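Local structure of hydrolase, haloacid dehalogenase-like family (Porphyromonas gingivalis, 2I6X) at residues Thr64-Ser67 / Glu73-Tyr76; Asp96-Leu101 / Tyr105-Leu110. The protein is a predicted hydrolase of the haloacid dehalogenase superfamily, whose natural substrate is not established. One frame throughout, in Å; residues are numbered along the deposited sequence. Where two conformers were deposited one is given.

Contact 1. Residues Thr64-Ser67 / Glu73-Tyr76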
ATOM      1  N   THR A  64      19.959  -9.397   4.485  1.00 65.47           N
ATOM      2  CA  THR A  64      21.177 -10.143   4.263  1.00 64.99           C
ATOM      3  C   THR A  64      21.734  -9.812   2.879  1.00 64.98           C
ATOM      4  O   THR A  64      22.917  -9.482   2.740  1.00 64.86           O
ATOM      5  CB  THR A  64      20.933 -11.671   4.393  1.00 65.28           C
ATOM      6  OG1 THR A  64      20.467 -11.968   5.714  1.00 65.82           O
ATOM      7  CG2 THR A  64      22.232 -12.470   4.138  1.00 64.93           C
ATOM      8  N   GLU A  65      20.885  -9.893   1.856  1.00 64.69           N
ATOM      9  CA  GLU A  65      21.335  -9.586   0.501  1.00 64.74           C
ATOM     10  C   GLU A  65      21.710  -8.118   0.312  1.00 64.01           C
ATOM     11  O   GLU A  65      22.658  -7.819  -0.410  1.00 64.10           O
ATOM     12  CB  GLU A  65      20.314 -10.036  -0.555  1.00 65.24           C
ATOM     13  CG  GLU A  65      20.087 -11.525  -0.591  1.00 67.13           C
ATOM     14  CD  GLU A  65      21.385 -12.282  -0.689  1.00 71.10           C
ATOM     15  OE1 GLU A  65      21.862 -12.795   0.354  1.00 71.96           O
ATOM     16  OE2 GLU A  65      21.946 -12.336  -1.806  1.00 72.83           O
ATOM     17  N   LEU A  66      20.976  -7.222   0.962  1.00 63.23           N
ATOM     18  CA  LEU A  66      21.233  -5.781   0.860  1.00 63.31           C
ATOM     19  C   LEU A  66      22.571  -5.433   1.508  1.00 62.73           C
ATOM     20  O   LEU A  66      23.321  -4.608   0.986  1.00 62.94           O
ATOM     21  CB  LEU A  66      20.119  -4.962   1.534  1.00 62.97           C
ATOM     22  CG  LEU A  66      19.577  -3.658   0.913  1.00 64.08           C
ATOM     23  CD1 LEU A  66      18.997  -2.739   1.992  1.00 64.68           C
ATOM     24  CD2 LEU A  66      20.551  -2.873   0.043  1.00 64.09           C
ATOM     25  N   SER A  67      22.828  -6.042   2.666  1.00 62.30           N
ATOM     26  CA  SER A  67      24.118  -5.958   3.353  1.00 61.77           C
ATOM     27  C   SER A  67      25.263  -6.408   2.428  1.00 62.08           C
ATOM     28  O   SER A  67      26.244  -5.681   2.255  1.00 61.90           O
ATOM     29  CB  SER A  67      24.101  -6.819   4.609  1.00 61.04           C
ATOM     30  OG  SER A  67      23.204  -6.294   5.566  1.00 60.36           O
ATOM     31  N   GLU A  73      26.951  -4.353   7.045  1.00 66.42           N
ATOM     32  CA  GLU A  73      25.871  -5.011   7.771  0.50 66.66           C
ATOM     33  C   GLU A  73      24.821  -3.998   8.227  1.00 66.29           C
ATOM     34  O   GLU A  73      25.144  -3.021   8.913  1.00 66.86           O
ATOM     35  CB  GLU A  73      26.452  -5.813   8.945  0.50 66.94           C
ATOM     36  CG  GLU A  73      25.716  -5.690  10.279  0.50 69.02           C
ATOM     37  CD  GLU A  73      24.755  -6.830  10.551  0.50 71.19           C
ATOM     38  OE1 GLU A  73      24.963  -7.939   9.990  0.50 71.28           O
ATOM     39  OE2 GLU A  73      23.804  -6.613  11.344  0.50 71.37           O
ATOM     40  N   LEU A  74      23.575  -4.241   7.818  1.00 65.60           N
ATOM     41  CA  LEU A  74      22.420  -3.452   8.216  1.00 64.58           C
ATOM     42  C   LEU A  74      21.525  -4.291   9.102  1.00 63.69           C
ATOM     43  O   LEU A  74      21.304  -5.474   8.848  1.00 64.21           O
ATOM     44  CB  LEU A  74      21.626  -2.964   6.991  1.00 64.36           C
ATOM     45  CG  LEU A  74      22.485  -2.261   5.930  1.00 64.35           C
ATOM     46  CD1 LEU A  74      21.749  -2.134   4.622  1.00 61.11           C
ATOM     47  CD2 LEU A  74      22.988  -0.894   6.421  1.00 64.30           C
ATOM     48  N   THR A  75      21.005  -3.645  10.127  1.00 62.73           N
ATOM     49  CA  THR A  75      20.092  -4.236  11.085  1.00 61.60           C
ATOM     50  C   THR A  75      18.642  -3.993  10.647  1.00 61.76           C
ATOM     51  O   THR A  75      18.357  -3.109   9.814  1.00 61.29           O
ATOM     52  CB  THR A  75      20.302  -3.574  12.480  1.00 61.41           C
ATOM     53  OG1 THR A  75      19.846  -2.217  12.425  1.00 61.78           O
ATOM     54  CG2 THR A  75      21.745  -3.565  12.846  1.00 58.47           C
ATOM     55  N   TYR A  76      17.725  -4.778  11.208  1.00 61.83           N
ATOM     56  CA  TYR A  76      16.313  -4.529  11.043  1.00 62.88           C
ATOM     57  C   TYR A  76      15.981  -3.038  11.259  1.00 63.88           C
ATOM     58  O   TYR A  76      15.356  -2.393  10.395  1.00 63.90           O
ATOM     59  CB  TYR A  76      15.496  -5.395  12.014  1.00 62.86           C
ATOM     60  CG  TYR A  76      14.015  -5.159  11.881  1.00 63.38           C
ATOM     61  CD1 TYR A  76      13.226  -5.962  11.038  1.00 64.17           C
ATOM     62  CD2 TYR A  76      13.398  -4.115  12.561  1.00 63.32           C
ATOM     63  CE1 TYR A  76      11.839  -5.736  10.908  1.00 63.07           C
ATOM     64  CE2 TYR A  76      12.037  -3.872  12.427  1.00 62.63           C
ATOM     65  CZ  TYR A  76      11.272  -4.682  11.604  1.00 63.78           C
ATOM     66  OH  TYR A  76       9.936  -4.425  11.498  1.00 66.30           O
TER
HETATM   67  O   HOH W   1      21.709  -8.164   8.095  1.00 72.60           O

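Contact 2. Residues Asp96-Leu101 / Tyr105-Leu110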
ATOM      1  N   ASP A  96     -10.758   8.161   9.396  1.00 62.47           N
ATOM      2  CA  ASP A  96     -12.062   8.488   9.953  1.00 63.46           C
ATOM      3  C   ASP A  96     -13.182   8.327   8.922  1.00 62.91           C
ATOM      4  O   ASP A  96     -14.221   7.748   9.231  1.00 62.59           O
ATOM      5  CB  ASP A  96     -12.071   9.915  10.535  1.00 64.47           C
ATOM      6  CG  ASP A  96     -11.462   9.977  11.922  1.00 67.67           C
ATOM      7  OD1 ASP A  96     -11.265   8.902  12.540  1.00 72.10           O
ATOM      8  OD2 ASP A  96     -11.184  11.090  12.409  1.00 71.48           O
ATOM      9  N   TYR A  97     -12.948   8.829   7.707  1.00 62.33           N
ATOM     10  CA  TYR A  97     -13.925   8.766   6.638  1.00 62.31           C
ATOM     11  C   TYR A  97     -14.210   7.321   6.237  1.00 62.69           C
ATOM     12  O   TYR A  97     -15.350   6.939   6.031  1.00 63.13           O
ATOM     13  CB  TYR A  97     -13.473   9.571   5.420  1.00 62.05           C
ATOM     14  CG  TYR A  97     -14.408   9.386   4.255  1.00 61.50           C
ATOM     15  CD1 TYR A  97     -15.744   9.816   4.332  1.00 62.92           C
ATOM     16  CD2 TYR A  97     -13.982   8.764   3.095  1.00 62.70           C
ATOM     17  CE1 TYR A  97     -16.632   9.621   3.265  1.00 63.26           C
ATOM     18  CE2 TYR A  97     -14.861   8.562   2.006  1.00 62.61           C
ATOM     19  CZ  TYR A  97     -16.181   8.993   2.106  1.00 63.15           C
ATOM     20  OH  TYR A  97     -17.043   8.813   1.055  1.00 62.79           O
ATOM     21  N   ILE A  98     -13.156   6.534   6.129  1.00 63.16           N
ATOM     22  CA  ILE A  98     -13.249   5.124   5.795  1.00 64.11           C
ATOM     23  C   ILE A  98     -14.040   4.434   6.898  1.00 64.05           C
ATOM     24  O   ILE A  98     -14.878   3.603   6.634  1.00 64.04           O
ATOM     25  CB  ILE A  98     -11.821   4.520   5.616  1.00 64.16           C
ATOM     26  CG1 ILE A  98     -11.228   4.976   4.292  1.00 64.67           C
ATOM     27  CG2 ILE A  98     -11.795   2.992   5.642  1.00 65.61           C
ATOM     28  CD1 ILE A  98      -9.886   4.348   4.049  1.00 68.87           C
ATOM     29  N   ASP A  99     -13.786   4.812   8.139  1.00 64.70           N
ATOM     30  CA  ASP A  99     -14.492   4.214   9.248  1.00 65.28           C
ATOM     31  C   ASP A  99     -16.004   4.453   9.173  1.00 64.76           C
ATOM     32  O   ASP A  99     -16.790   3.593   9.596  1.00 64.71           O
ATOM     33  CB  ASP A  99     -13.946   4.731  10.572  1.00 66.33           C
ATOM     34  CG  ASP A  99     -14.429   3.903  11.746  1.00 69.50           C
ATOM     35  OD1 ASP A  99     -15.029   4.486  12.677  1.00 71.53           O
ATOM     36  OD2 ASP A  99     -14.238   2.657  11.710  1.00 73.65           O
ATOM     37  N   SER A 100     -16.398   5.613   8.636  1.00 63.78           N
ATOM     38  CA  SER A 100     -17.806   5.941   8.430  1.00 62.85           C
ATOM     39  C   SER A 100     -18.439   5.120   7.313  1.00 62.85           C
ATOM     40  O   SER A 100     -19.654   4.987   7.257  1.00 62.67           O
ATOM     41  CB  SER A 100     -17.994   7.438   8.156  1.00 62.64           C
ATOM     42  OG  SER A 100     -17.543   7.801   6.871  1.00 61.92           O
ATOM     43  N   LEU A 101     -17.612   4.567   6.428  1.00 62.95           N
ATOM     44  CA  LEU A 101     -18.112   3.837   5.288  1.00 62.86           C
ATOM     45  C   LEU A 101     -18.481   2.404   5.622  1.00 63.51           C
ATOM     46  O   LEU A 101     -19.178   1.763   4.857  1.00 62.72           O
ATOM     47  CB  LEU A 101     -17.082   3.852   4.166  1.00 62.96           C
ATOM     48  CG  LEU A 101     -16.847   5.179   3.454  1.00 61.93           C
ATOM     49  CD1 LEU A 101     -15.825   4.967   2.363  1.00 61.35           C
ATOM     50  CD2 LEU A 101     -18.129   5.706   2.874  1.00 59.70           C
ATOM     51  N   TYR A 105     -20.759  -0.362   3.178  1.00 61.36           N
ATOM     52  CA  TYR A 105     -19.913  -0.907   2.121  1.00 60.75           C
ATOM     53  C   TYR A 105     -19.029  -1.966   2.716  1.00 60.46           C
ATOM     54  O   TYR A 105     -18.715  -1.941   3.927  1.00 60.18           O
ATOM     55  CB  TYR A 105     -19.012   0.182   1.485  1.00 60.42           C
ATOM     56  CG  TYR A 105     -19.801   1.268   0.814  1.00 60.53           C
ATOM     57  CD1 TYR A 105     -20.285   1.097  -0.487  1.00 58.99           C
ATOM     58  CD2 TYR A 105     -20.089   2.466   1.489  1.00 61.53           C
ATOM     59  CE1 TYR A 105     -21.038   2.076  -1.103  1.00 60.23           C
ATOM     60  CE2 TYR A 105     -20.860   3.469   0.884  1.00 62.39           C
ATOM     61  CZ  TYR A 105     -21.344   3.261  -0.418  1.00 62.07           C
ATOM     62  OH  TYR A 105     -22.113   4.242  -1.034  1.00 60.53           O
ATOM     63  N   ARG A 106     -18.616  -2.876   1.845  1.00 59.68           N
ATOM     64  CA  ARG A 106     -17.520  -3.750   2.129  1.00 59.61           C
ATOM     65  C   ARG A 106     -16.228  -3.039   1.704  1.00 59.26           C
ATOM     66  O   ARG A 106     -16.139  -2.519   0.589  1.00 59.05           O
ATOM     67  CB  ARG A 106     -17.728  -5.061   1.394  1.00 60.08           C
ATOM     68  CG  ARG A 106     -18.871  -5.858   1.967  1.00 62.02           C
ATOM     69  CD  ARG A 106     -18.994  -7.194   1.282  1.00 67.54           C
ATOM     70  NE  ARG A 106     -17.946  -8.138   1.671  1.00 70.29           N
ATOM     71  CZ  ARG A 106     -17.449  -9.073   0.861  1.00 72.51           C
ATOM     72  NH1 ARG A 106     -17.878  -9.172  -0.400  1.00 71.89           N
ATOM     73  NH2 ARG A 106     -16.500  -9.892   1.302  1.00 73.02           N
ATOM     74  N   LEU A 107     -15.251  -2.997   2.609  1.00 58.83           N
ATOM     75  CA  LEU A 107     -14.049  -2.205   2.450  1.00 58.98           C
ATOM     76  C   LEU A 107     -12.841  -3.100   2.461  1.00 59.65           C
ATOM     77  O   LEU A 107     -12.724  -3.990   3.298  1.00 59.95           O
ATOM     78  CB  LEU A 107     -13.925  -1.193   3.593  1.00 59.49           C
ATOM     79  CG  LEU A 107     -15.092  -0.222   3.734  1.00 59.81           C
ATOM     80  CD1 LEU A 107     -14.883   0.684   4.923  1.00 61.59           C
ATOM     81  CD2 LEU A 107     -15.320   0.584   2.439  1.00 59.95           C
ATOM     82  N   PHE A 108     -11.934  -2.854   1.524  1.00 60.41           N
ATOM     83  CA  PHE A 108     -10.748  -3.672   1.349  1.00 60.34           C
ATOM     84  C   PHE A 108      -9.528  -2.793   1.118  1.00 60.85           C
ATOM     85  O   PHE A 108      -9.647  -1.687   0.624  1.00 60.22           O
ATOM     86  CB  PHE A 108     -10.965  -4.635   0.189  1.00 59.97           C
ATOM     87  CG  PHE A 108     -12.190  -5.487   0.358  1.00 59.73           C
ATOM     88  CD1 PHE A 108     -12.137  -6.664   1.113  1.00 57.53           C
ATOM     89  CD2 PHE A 108     -13.407  -5.092  -0.198  1.00 56.42           C
ATOM     90  CE1 PHE A 108     -13.276  -7.430   1.304  1.00 56.49           C
ATOM     91  CE2 PHE A 108     -14.540  -5.871  -0.030  1.00 56.79           C
ATOM     92  CZ  PHE A 108     -14.475  -7.039   0.721  1.00 56.97           C
ATOM     93  N   LEU A 109      -8.365  -3.288   1.522  1.00 61.97           N
ATOM     94  CA  LEU A 109      -7.100  -2.670   1.165  1.00 62.73           C
ATOM     95  C   LEU A 109      -6.353  -3.569   0.168  1.00 63.67           C
ATOM     96  O   LEU A 109      -6.231  -4.782   0.381  1.00 64.33           O
ATOM     97  CB  LEU A 109      -6.250  -2.398   2.412  1.00 62.31           C
ATOM     98  CG  LEU A 109      -4.986  -1.538   2.224  1.00 61.46           C
ATOM     99  CD1 LEU A 109      -5.287  -0.040   2.310  1.00 55.22           C
ATOM    100  CD2 LEU A 109      -3.876  -1.940   3.238  1.00 61.31           C
ATOM    101  N   LEU A 110      -5.879  -2.989  -0.931  1.00 63.64           N
ATOM    102  CA  LEU A 110      -5.007  -3.741  -1.825  1.00 63.85           C
ATOM    103  C   LEU A 110      -3.730  -2.920  -1.996  1.00 63.75           C
ATOM    104  O   LEU A 110      -3.714  -1.882  -2.650  1.00 63.09           O
ATOM    105  CB  LEU A 110      -5.659  -4.094  -3.174  1.00 63.63           C
ATOM    106  CG  LEU A 110      -4.740  -4.778  -4.192  1.00 64.31           C
ATOM    107  CD1 LEU A 110      -4.322  -6.124  -3.652  1.00 64.82           C
ATOM    108  CD2 LEU A 110      -5.356  -4.918  -5.626  1.00 63.80           C
TER

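Contact 1. Residues Thr64-Ser67 / Glu73-Tyr76
Ser67 OG receives the backbone N-H of Leu74, with OG to N at 3.1 Å and an N-H...O angle of 167°, close to straight. The same hydroxyl also bonds to the carbonyl oxygen of Arg63, one turn back along its own helix, and takes a long, weak bond from a water. That water donates more firmly to Leu74 O, 2.8 Å away, so Leu74 N is bonded to Ser67 and Leu74 O to the water. With OG beside its own backbone N (chi1 -67°), Ser67 can serve its helix and the loop at once; its OG also lies 3.7 Å from Glu73 CA, where the two backbones come nearest.

Beside the polar bonds, one residue earlier on the helix, is a small apolar contact: Leu66 CD1 meets Leu74 CD1 at 3.9 Å, the two side chains crossing obliquely. Both leucines are buried.

Thr75 follows as the N-cap of the next helix, its side chain capping a backbone N. In the helical part of the chain, the serine bond thus ties the end of helix 59-70 to the loop before helix 76-83, while Leu66 and Leu74 pack on the loop after helix 21-30, both touching Val33 and Leu74 also Ile31.

Contact 2. Residues Asp96-Leu101 / Tyr105-Leu110
Leu101 O and Tyr105 N, 3.1 Å apart, make the one hydrogen bond between helix segment 96-101 and segment 105-110. It is weak, since the N-H...O angle is only 125°. The same carbonyl oxygen lies at the edge of the Tyr105 ring, near its plane, with CD2 at 3.6 Å, so the oxygen faces the rim of the aromatic group as well as the amide.

The apolar contacts converge on Leu107. Its CG stands beside the backbone N (chi1 -58°), and an extended second torsion continues the chain to CD1, the methyl that comes nearest the helix, while CD2 branches off against Leu101 CB. CD1 lies 3.9 Å from both Ile98 CG2 and Leu101 CB, and approaches the backbone Ile98 O at 3.4 Å. Ile98 uses its CG2 branch here, while its other neighbours include Phe10 and Leu16.

Helix 92-101 leads through a short turn into strand 106-111, and that strand pairs in parallel with strands 7-10 and 139-142. This is the helix-to-strand half of a beta-alpha-beta crossover in the Rossmann-like core of the HAD fold, with Leu107 on the sheet face that the helix covers.

A second apolar patch lies nearer the turn, where Leu101 CD2 meets Tyr105 CD2 at 4.0 Å. Leu207 of helix 200-207 touches both residues.

Within the helix, Leu101 turns to a second aromatic ring: its CG stands over one face of Tyr97, 4.1 Å above the ring plane and displaced toward the rim, while Tyr97 also packs on Ile200 and Leu207.

Contacts 1 and 2 follow one another along the chain, the first closing before the second opens, and lie on opposite sides of the centre of the chain. Their centres are 36 Å apart and their nearest atoms about 16 Å apart, so neither touches the other. Contact 1 belongs to the helical part, which is consistent with the cap of HAD hydrolases, whereas contact 2 lies in the core built on the parallel sheet. In this superfamily the active site is generally found at the C-terminal ends of the core strands; residues 105-110 enter strand 106-111 from its opposite end, and Leu110 lies nearer that catalytic side, with Leu110 O accepting a hydrogen bond from Lys150.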